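Local coordinates for protein ureidoglycolate hydrolase (Arabidopsis thaliana, PDB 4PXE) that hydrolyses (S)-ureidoglycolate to glyoxylate, ammonium and carbon dioxide as a manganese-dependent homodimer in purine breakdown, at residues L220-V225 with M391-P395; V15-Q21 with M413-K418; R150-G154 with F382-I386. All coordinates share one frame; numbering follows the deposited sequence.

Interaction 1: L220-V225 with M391-P395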
loop_
_atom_site.group_PDB
_atom_site.type_symbol
_atom_site.label_atom_id
_atom_site.label_comp_id
_atom_site.label_asym_id
_atom_site.label_seq_id
_atom_site.Cartn_x
_atom_site.Cartn_y
_atom_site.Cartn_z
ATOM N N LEU A 220 -2.146 13.051 38.790
ATOM C CA LEU A 220 -2.836 14.338 38.695
ATOM C C LEU A 220 -4.089 14.241 37.839
ATOM O O LEU A 220 -4.175 13.396 36.947
ATOM C CB LEU A 220 -1.906 15.406 38.108
ATOM C CG LEU A 220 -0.610 15.657 38.874
ATOM C CD1 LEU A 220 0.320 16.554 38.060
ATOM C CD2 LEU A 220 -0.926 16.291 40.229
ATOM N N ASP A 221 -5.053 15.122 38.099
ATOM C CA ASP A 221 -6.346 15.064 37.419
ATOM C C ASP A 221 -6.419 15.824 36.106
ATOM O O ASP A 221 -7.135 15.413 35.188
ATOM C CB ASP A 221 -7.446 15.626 38.332
ATOM C CG ASP A 221 -7.575 14.865 39.636
ATOM O OD1 ASP A 221 -7.593 13.620 39.601
ATOM O OD2 ASP A 221 -7.653 15.524 40.695
ATOM N N ILE A 222 -5.724 16.955 36.037
ATOM C CA ILE A 222 -5.931 17.920 34.963
ATOM C C ILE A 222 -4.619 18.526 34.499
ATOM O O ILE A 222 -3.787 18.918 35.310
ATOM C CB ILE A 222 -6.842 19.087 35.451
ATOM C CG1 ILE A 222 -8.245 18.584 35.797
ATOM C CG2 ILE A 222 -6.911 20.207 34.418
ATOM C CD1 ILE A 222 -9.055 18.105 34.599
ATOM N N GLY A 223 -4.424 18.586 33.188
ATOM C CA GLY A 223 -3.321 19.348 32.628
ATOM C C GLY A 223 -3.808 20.671 32.069
ATOM O O GLY A 223 -4.762 20.719 31.288
ATOM N N VAL A 224 -3.183 21.758 32.497
ATOM C CA VAL A 224 -3.500 23.059 31.937
ATOM C C VAL A 224 -2.460 23.349 30.868
ATOM O O VAL A 224 -1.278 23.524 31.165
ATOM C CB VAL A 224 -3.515 24.143 33.024
ATOM C CG1 VAL A 224 -3.778 25.507 32.413
ATOM C CG2 VAL A 224 -4.558 23.804 34.090
ATOM N N VAL A 225 -2.892 23.336 29.611
ATOM C CA VAL A 225 -1.945 23.364 28.499
ATOM C C VAL A 225 -1.466 24.786 28.216
ATOM O O VAL A 225 -2.276 25.694 28.036
ATOM C CB VAL A 225 -2.578 22.761 27.234
ATOM C CG1 VAL A 225 -1.644 22.903 26.025
ATOM C CG2 VAL A 225 -2.934 21.306 27.483
ATOM N N MET A 391 -6.280 24.804 26.486
ATOM C CA MET A 391 -6.694 23.402 26.443
ATOM C C MET A 391 -6.683 22.800 27.835
ATOM O O MET A 391 -5.808 23.099 28.646
ATOM C CB MET A 391 -5.779 22.558 25.544
ATOM C CG MET A 391 -5.700 23.004 24.095
ATOM S SD MET A 391 -4.838 21.763 23.091
ATOM C CE MET A 391 -6.051 20.440 23.155
ATOM N N ILE A 392 -7.649 21.921 28.083
ATOM C CA ILE A 392 -7.695 21.109 29.290
ATOM C C ILE A 392 -7.334 19.675 28.890
ATOM O O ILE A 392 -8.038 19.075 28.077
ATOM C CB ILE A 392 -9.123 21.087 29.843
ATOM C CG1 ILE A 392 -9.608 22.506 30.178
ATOM C CG2 ILE A 392 -9.219 20.210 31.093
ATOM C CD1 ILE A 392 -11.095 22.587 30.329
ATOM N N PHE A 393 -6.251 19.141 29.448
ATOM C CA PHE A 393 -5.896 17.725 29.283
ATOM C C PHE A 393 -6.453 16.884 30.433
ATOM O O PHE A 393 -6.440 17.310 31.599
ATOM C CB PHE A 393 -4.377 17.537 29.286
ATOM C CG PHE A 393 -3.700 17.741 27.950
ATOM C CD1 PHE A 393 -4.414 17.868 26.752
ATOM C CD2 PHE A 393 -2.316 17.772 27.912
ATOM C CE1 PHE A 393 -3.714 18.029 25.537
ATOM C CE2 PHE A 393 -1.634 17.926 26.714
ATOM C CZ PHE A 393 -2.337 18.057 25.538
ATOM N N ILE A 394 -6.919 15.686 30.095
ATOM C CA ILE A 394 -7.229 14.669 31.096
ATOM C C ILE A 394 -6.268 13.486 30.918
ATOM O O ILE A 394 -5.672 13.303 29.854
ATOM C CB ILE A 394 -8.691 14.188 31.008
ATOM C CG1 ILE A 394 -8.976 13.570 29.635
ATOM C CG2 ILE A 394 -9.657 15.322 31.325
ATOM C CD1 ILE A 394 -10.387 12.979 29.547
ATOM N N PRO A 395 -6.086 12.677 31.969
ATOM C CA PRO A 395 -5.162 11.546 31.850
ATOM C C PRO A 395 -5.633 10.511 30.848
ATOM O O PRO A 395 -6.825 10.424 30.545
ATOM C CB PRO A 395 -5.182 10.926 33.252
ATOM C CG PRO A 395 -5.681 12.026 34.152
ATOM C CD PRO A 395 -6.655 12.796 33.327
HETATM O O HOH W 1 -4.838 26.256 28.584
#
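Strand 222-225 runs antiparallel to strand 391-394, their axes 4.6 Å apart at the closest and at 151° to each other. Both belong to the central beta-structure of the M20 peptidase fold. Strand 389-394 also pairs in parallel with strand 201-209, and residues 222-225 also bond to strand 369-374. The long strand 222-239 leads on into the region involved in dimerization.

Gly223 and Phe393 form a hydrogen-bonded pair, with Gly223 N to Phe393 O at 2.9 Å and Phe393 N to Gly223 O at 2.8 Å. The pair is close, and a beta carbon on Gly223 would crowd CB of Phe393. Phe393 lies on the same face as Val225 and Met391. CG2 of Val225 sits 3.5 Å from the centroid of the Phe393 ring, only 6° off the ring normal, in a CH-pi contact. Val225 has CG1 anti to the backbone N (chi1 175°), which leaves CG2 to meet the ring. With an alanine in place of Phe393, this methyl would probably lose its flat seat and a gap would open beside Ser374.

On the opposite face Ile222 and Ile392 lie side by side, and CG2 of one is 4.0 Å from CG2 of the other. Both also touch Val419 of helix 410-429. At the strand end Pro395 packs its ring against the backbone, with CD 3.2 Å from Asp221 O. Val225 N donates to Met391 O, while a water joins Val225 O, at 2.7 Å, to Met391 N.

Interaction 2: V15-Q21 with M413-K418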
loop_
_atom_site.group_PDB
_atom_site.type_symbol
_atom_site.label_atom_id
_atom_site.label_comp_id
_atom_site.label_asym_id
_atom_site.label_seq_id
_atom_site.Cartn_x
_atom_site.Cartn_y
_atom_site.Cartn_z
ATOM N N VAL A 15 -21.895 15.233 36.524
ATOM C CA VAL A 15 -21.779 14.659 35.192
ATOM C C VAL A 15 -22.399 13.278 35.188
ATOM O O VAL A 15 -22.284 12.542 36.168
ATOM C CB VAL A 15 -20.281 14.543 34.787
ATOM C CG1 VAL A 15 -20.107 13.808 33.463
ATOM C CG2 VAL A 15 -19.620 15.918 34.743
ATOM N N ASP A 16 -23.066 12.927 34.095
ATOM C CA ASP A 16 -23.535 11.563 33.912
ATOM C C ASP A 16 -22.362 10.775 33.336
ATOM O O ASP A 16 -22.249 10.621 32.121
ATOM C CB ASP A 16 -24.712 11.545 32.938
ATOM C CG ASP A 16 -25.323 10.162 32.768
ATOM O OD1 ASP A 16 -24.779 9.179 33.307
ATOM O OD2 ASP A 16 -26.354 10.062 32.072
ATOM N N ALA A 17 -21.480 10.288 34.208
ATOM C CA ALA A 17 -20.266 9.612 33.739
ATOM C C ALA A 17 -20.514 8.322 32.938
ATOM O O ALA A 17 -19.919 8.144 31.881
ATOM C CB ALA A 17 -19.273 9.388 34.887
ATOM N N PRO A 18 -21.396 7.420 33.418
ATOM C CA PRO A 18 -21.675 6.237 32.591
ATOM C C PRO A 18 -22.384 6.594 31.288
ATOM O O PRO A 18 -22.192 5.911 30.278
ATOM C CB PRO A 18 -22.617 5.402 33.465
ATOM C CG PRO A 18 -22.388 5.888 34.848
ATOM C CD PRO A 18 -22.025 7.325 34.748
ATOM N N GLY A 19 -23.200 7.641 31.314
ATOM C CA GLY A 19 -23.914 8.060 30.117
ATOM C C GLY A 19 -22.964 8.580 29.051
ATOM O O GLY A 19 -23.091 8.255 27.856
ATOM N N LEU A 20 -21.995 9.380 29.476
ATOM C CA LEU A 20 -20.965 9.856 28.560
ATOM C C LEU A 20 -20.150 8.687 27.981
ATOM O O LEU A 20 -19.861 8.648 26.784
ATOM C CB LEU A 20 -20.056 10.871 29.262
ATOM C CG LEU A 20 -18.906 11.472 28.447
ATOM C CD1 LEU A 20 -19.432 12.113 27.161
ATOM C CD2 LEU A 20 -18.165 12.495 29.297
ATOM N N GLN A 21 -19.802 7.717 28.823
ATOM C CA GLN A 21 -19.118 6.526 28.336
ATOM C C GLN A 21 -19.936 5.793 27.283
ATOM O O GLN A 21 -19.396 5.336 26.274
ATOM C CB GLN A 21 -18.773 5.560 29.475
ATOM C CG GLN A 21 -18.063 4.319 28.974
ATOM C CD GLN A 21 -16.720 4.662 28.409
ATOM O OE1 GLN A 21 -16.010 5.500 28.967
ATOM N NE2 GLN A 21 -16.361 4.042 27.294
ATOM N N MET A 413 -12.801 11.581 32.354
ATOM C CA MET A 413 -13.604 12.390 31.450
ATOM C C MET A 413 -14.531 13.329 32.211
ATOM O O MET A 413 -14.634 14.508 31.867
ATOM C CB MET A 413 -14.396 11.508 30.488
ATOM C CG MET A 413 -13.510 10.712 29.540
ATOM S SD MET A 413 -14.441 9.824 28.262
ATOM C CE MET A 413 -15.261 8.564 29.250
ATOM N N ALA A 414 -15.216 12.813 33.232
ATOM C CA ALA A 414 -16.132 13.635 34.013
ATOM C C ALA A 414 -15.409 14.811 34.656
ATOM O O ALA A 414 -15.946 15.920 34.684
ATOM C CB ALA A 414 -16.830 12.787 35.068
ATOM N N ASN A 415 -14.203 14.586 35.177
ATOM C CA ASN A 415 -13.438 15.689 35.778
ATOM C C ASN A 415 -13.074 16.755 34.744
ATOM O O ASN A 415 -13.174 17.962 35.011
ATOM C CB ASN A 415 -12.171 15.176 36.465
ATOM C CG ASN A 415 -12.471 14.458 37.750
ATOM O OD1 ASN A 415 -13.541 14.627 38.324
ATOM N ND2 ASN A 415 -11.522 13.657 38.217
ATOM N N GLY A 416 -12.657 16.314 33.561
ATOM C CA GLY A 416 -12.402 17.224 32.459
ATOM C C GLY A 416 -13.642 18.009 32.076
ATOM O O GLY A 416 -13.574 19.214 31.834
ATOM N N VAL A 417 -14.786 17.329 32.017
ATOM C CA VAL A 417 -16.055 17.985 31.714
ATOM C C VAL A 417 -16.410 19.032 32.772
ATOM O O VAL A 417 -16.871 20.128 32.436
ATOM C CB VAL A 417 -17.202 16.955 31.550
ATOM C CG1 VAL A 417 -18.565 17.649 31.514
ATOM C CG2 VAL A 417 -16.993 16.118 30.280
ATOM N N LYS A 418 -16.172 18.722 34.042
ATOM C CA LYS A 418 -16.457 19.692 35.096
ATOM C C LYS A 418 -15.581 20.926 34.970
ATOM O O LYS A 418 -16.077 22.047 35.116
ATOM C CB LYS A 418 -16.280 19.066 36.477
ATOM C CG LYS A 418 -17.344 18.045 36.839
ATOM C CD LYS A 418 -17.009 17.403 38.171
ATOM C CE LYS A 418 -18.029 16.356 38.547
ATOM N NZ LYS A 418 -17.567 15.549 39.707
#
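The amide of Gln21 is the flat group that reaches across, and it meets Met413 through its oxygen: OE1 is 3.2 Å from the methyl CE. The two side chains cross at about a right angle. The amide nitrogen makes weak hydrogen bonds to Asp25 and Tyr102. A second flat group, the carboxylate of Asp16, works within its own segment. Asp16 is the N-cap of helix 17-28: its OD1 accepts from Gly19 N, which comes from above the carboxylate plane, 66° out of it. Asp16 is also the centre of an inverse gamma turn. Asp16 N in turn donates to Glu113 of helix 105-120.

Helix 17-28, near the N-terminus, packs against helix 410-429, the last helix of the chain in this M20-family fold. The short segments cross at 104° with their axes 10.4 Å apart, and the contact between them is mainly apolar. Val15, just before the first turn, is central to it. Its CG1 lies 3.8 Å from CB of Ala414. With CG1 anti to the backbone N (chi1 174°), CG2 lies beside that N and meets Ala414 O, CG1 of Val417 and CG of Lys418. The Lys418 chain is extended and crosses Val15 at a slant, so its aliphatic part lies on that methyl. Across from the small Ala414 the backbones come near, with CA of Ala17 5.8 Å from CA of Ala414; the two CB atoms also touch.

Leu20 enters with one branch. Its CD2 touches CG2 of Val417 at 3.9 Å and CB of Met413 at 4.1 Å. Leu20 also rests on Leu109, and Val15 on Val117, both of helix 105-120.

Interaction 3: R150-G154 with F382-I386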
loop_
_atom_site.group_PDB
_atom_site.type_symbol
_atom_site.label_atom_id
_atom_site.label_comp_id
_atom_site.label_asym_id
_atom_site.label_seq_id
_atom_site.Cartn_x
_atom_site.Cartn_y
_atom_site.Cartn_z
ATOM N N ARG A 150 -8.063 25.452 10.077
ATOM C CA ARG A 150 -7.183 26.266 9.234
ATOM C C ARG A 150 -8.019 27.221 8.389
ATOM O O ARG A 150 -7.612 28.364 8.144
ATOM C CB ARG A 150 -6.323 25.401 8.316
ATOM C CG ARG A 150 -5.176 24.661 8.991
ATOM C CD ARG A 150 -4.464 23.805 7.930
ATOM N NE ARG A 150 -3.468 22.882 8.471
ATOM C CZ ARG A 150 -2.202 23.200 8.706
ATOM N NH1 ARG A 150 -1.762 24.438 8.466
ATOM N NH2 ARG A 150 -1.370 22.283 9.184
ATOM N N LEU A 151 -9.183 26.752 7.944
ATOM C CA LEU A 151 -10.114 27.609 7.207
ATOM C C LEU A 151 -10.783 28.643 8.101
ATOM O O LEU A 151 -10.895 29.808 7.725
ATOM C CB LEU A 151 -11.169 26.784 6.470
ATOM C CG LEU A 151 -10.682 26.035 5.229
ATOM C CD1 LEU A 151 -11.780 25.142 4.686
ATOM C CD2 LEU A 151 -10.197 27.003 4.147
ATOM N N LEU A 152 -11.232 28.238 9.284
ATOM C CA LEU A 152 -11.815 29.210 10.207
ATOM C C LEU A 152 -10.811 30.320 10.508
ATOM O O LEU A 152 -11.191 31.487 10.648
ATOM C CB LEU A 152 -12.278 28.534 11.504
ATOM C CG LEU A 152 -13.421 27.533 11.329
ATOM C CD1 LEU A 152 -13.615 26.714 12.596
ATOM C CD2 LEU A 152 -14.708 28.245 10.975
ATOM N N ALA A 153 -9.533 29.964 10.580
ATOM C CA ALA A 153 -8.475 30.929 10.852
ATOM C C ALA A 153 -8.015 31.729 9.624
ATOM O O ALA A 153 -7.050 32.487 9.706
ATOM C CB ALA A 153 -7.290 30.242 11.528
ATOM N N GLY A 154 -8.687 31.540 8.493
ATOM C CA GLY A 154 -8.516 32.423 7.349
ATOM C C GLY A 154 -7.418 32.107 6.344
ATOM O O GLY A 154 -6.891 33.020 5.704
ATOM N N PHE A 382 -4.797 26.376 15.609
ATOM C CA PHE A 382 -5.244 27.364 14.626
ATOM C C PHE A 382 -6.304 28.323 15.159
ATOM O O PHE A 382 -6.348 29.500 14.764
ATOM C CB PHE A 382 -5.656 26.664 13.335
ATOM C CG PHE A 382 -4.516 25.921 12.718
ATOM C CD1 PHE A 382 -3.565 26.605 11.975
ATOM C CD2 PHE A 382 -4.322 24.573 12.974
ATOM C CE1 PHE A 382 -2.474 25.946 11.455
ATOM C CE2 PHE A 382 -3.228 23.909 12.462
ATOM C CZ PHE A 382 -2.303 24.591 11.701
ATOM N N MET A 383 -7.137 27.844 16.082
ATOM C CA MET A 383 -8.086 28.723 16.762
ATOM C C MET A 383 -7.363 29.841 17.505
ATOM O O MET A 383 -7.910 30.933 17.663
ATOM C CB MET A 383 -8.990 27.924 17.718
ATOM C CG MET A 383 -9.972 26.995 17.014
ATOM S SD MET A 383 -11.035 27.826 15.801
ATOM C CE MET A 383 -12.140 28.726 16.889
ATOM N N ALA A 384 -6.139 29.568 17.948
ATOM C CA ALA A 384 -5.304 30.557 18.634
ATOM C C ALA A 384 -5.018 31.786 17.769
ATOM O O ALA A 384 -4.669 32.852 18.285
ATOM C CB ALA A 384 -3.998 29.929 19.098
ATOM N N ARG A 385 -5.154 31.633 16.456
ATOM C CA ARG A 385 -4.948 32.754 15.544
ATOM C C ARG A 385 -6.157 33.695 15.497
ATOM O O ARG A 385 -6.050 34.830 15.018
ATOM C CB ARG A 385 -4.626 32.229 14.142
ATOM C CG ARG A 385 -3.410 31.338 14.103
ATOM C CD ARG A 385 -3.104 30.901 12.688
ATOM N NE ARG A 385 -1.940 30.031 12.654
ATOM C CZ ARG A 385 -1.315 29.681 11.534
ATOM N NH1 ARG A 385 -1.759 30.130 10.366
ATOM N NH2 ARG A 385 -0.253 28.893 11.586
ATOM N N ILE A 386 -7.294 33.219 16.004
ATOM C CA ILE A 386 -8.587 33.898 15.920
ATOM C C ILE A 386 -9.005 34.451 17.280
ATOM O O ILE A 386 -9.661 35.492 17.374
ATOM C CB ILE A 386 -9.694 32.913 15.444
ATOM C CG1 ILE A 386 -9.465 32.513 13.994
ATOM C CG2 ILE A 386 -11.089 33.525 15.586
ATOM C CD1 ILE A 386 -9.380 33.711 13.060
HETATM O O HOH W 2 -4.183 31.389 9.240
#
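Arg150 and Phe382 both set CG anti to their carbonyl carbon (chi1 -74° and -61°), and the arginine chain then runs extended from CG to NE across the phenyl ring. CG of Arg150 stands over the ring centre, 3.7 Å from the centroid, as a CH-pi contact. The guanidinium is tilted 45° to the ring, and CZ of Phe382 comes over its face, 3.3 Å from Arg150 NH1. Arg150 NE donates to Ser145 O, and NH2 forms a salt bridge with Asp345, which together fix the group. Arg385 lays its guanidinium over CD1 of Phe382. A water links Arg385 NH1 to Ala153 O.

Farther along the helix, Ala153 packs on the other backbone, with CB 3.5 Å from Phe382 O. Ile386 reaches Leu152 O with CD1, at 3.7 Å. CD1 of Leu152 meets SD of Met383, which also packs on strand 201-209.

Gly154, with its positive phi, ends helix 147-152 in a Schellman motif. The contact joins the C-terminal end of helix 147-152 to residues 382-386, in the part of this M20-family enzyme that follows the substrate-binding residues Tyr377 and His378.

Overall arrangement
Interactions 1 and 2 form one continuous packed region, with centres 14 Å apart. CG2 of Ile394 lies 3.5 Å from CA of Gly416, so helix 410-429 rests on the strand pair and carries helix 17-28 in turn. Interaction 3 stands apart: its nearest atoms are about 9 Å from interaction 1 and about 17 Å from interaction 2. Helix 379-383 and strand 389-394 are successive elements, however. Interactions 1 and 3 both approach the active site. The side chain of Met391 is about 7 Å from a manganese ion, beside His208 and His378, and that of Phe382 is about 9 Å from glyoxylate. Interaction 2 is farther out, with the Met413 side chain about 13 Å from manganese.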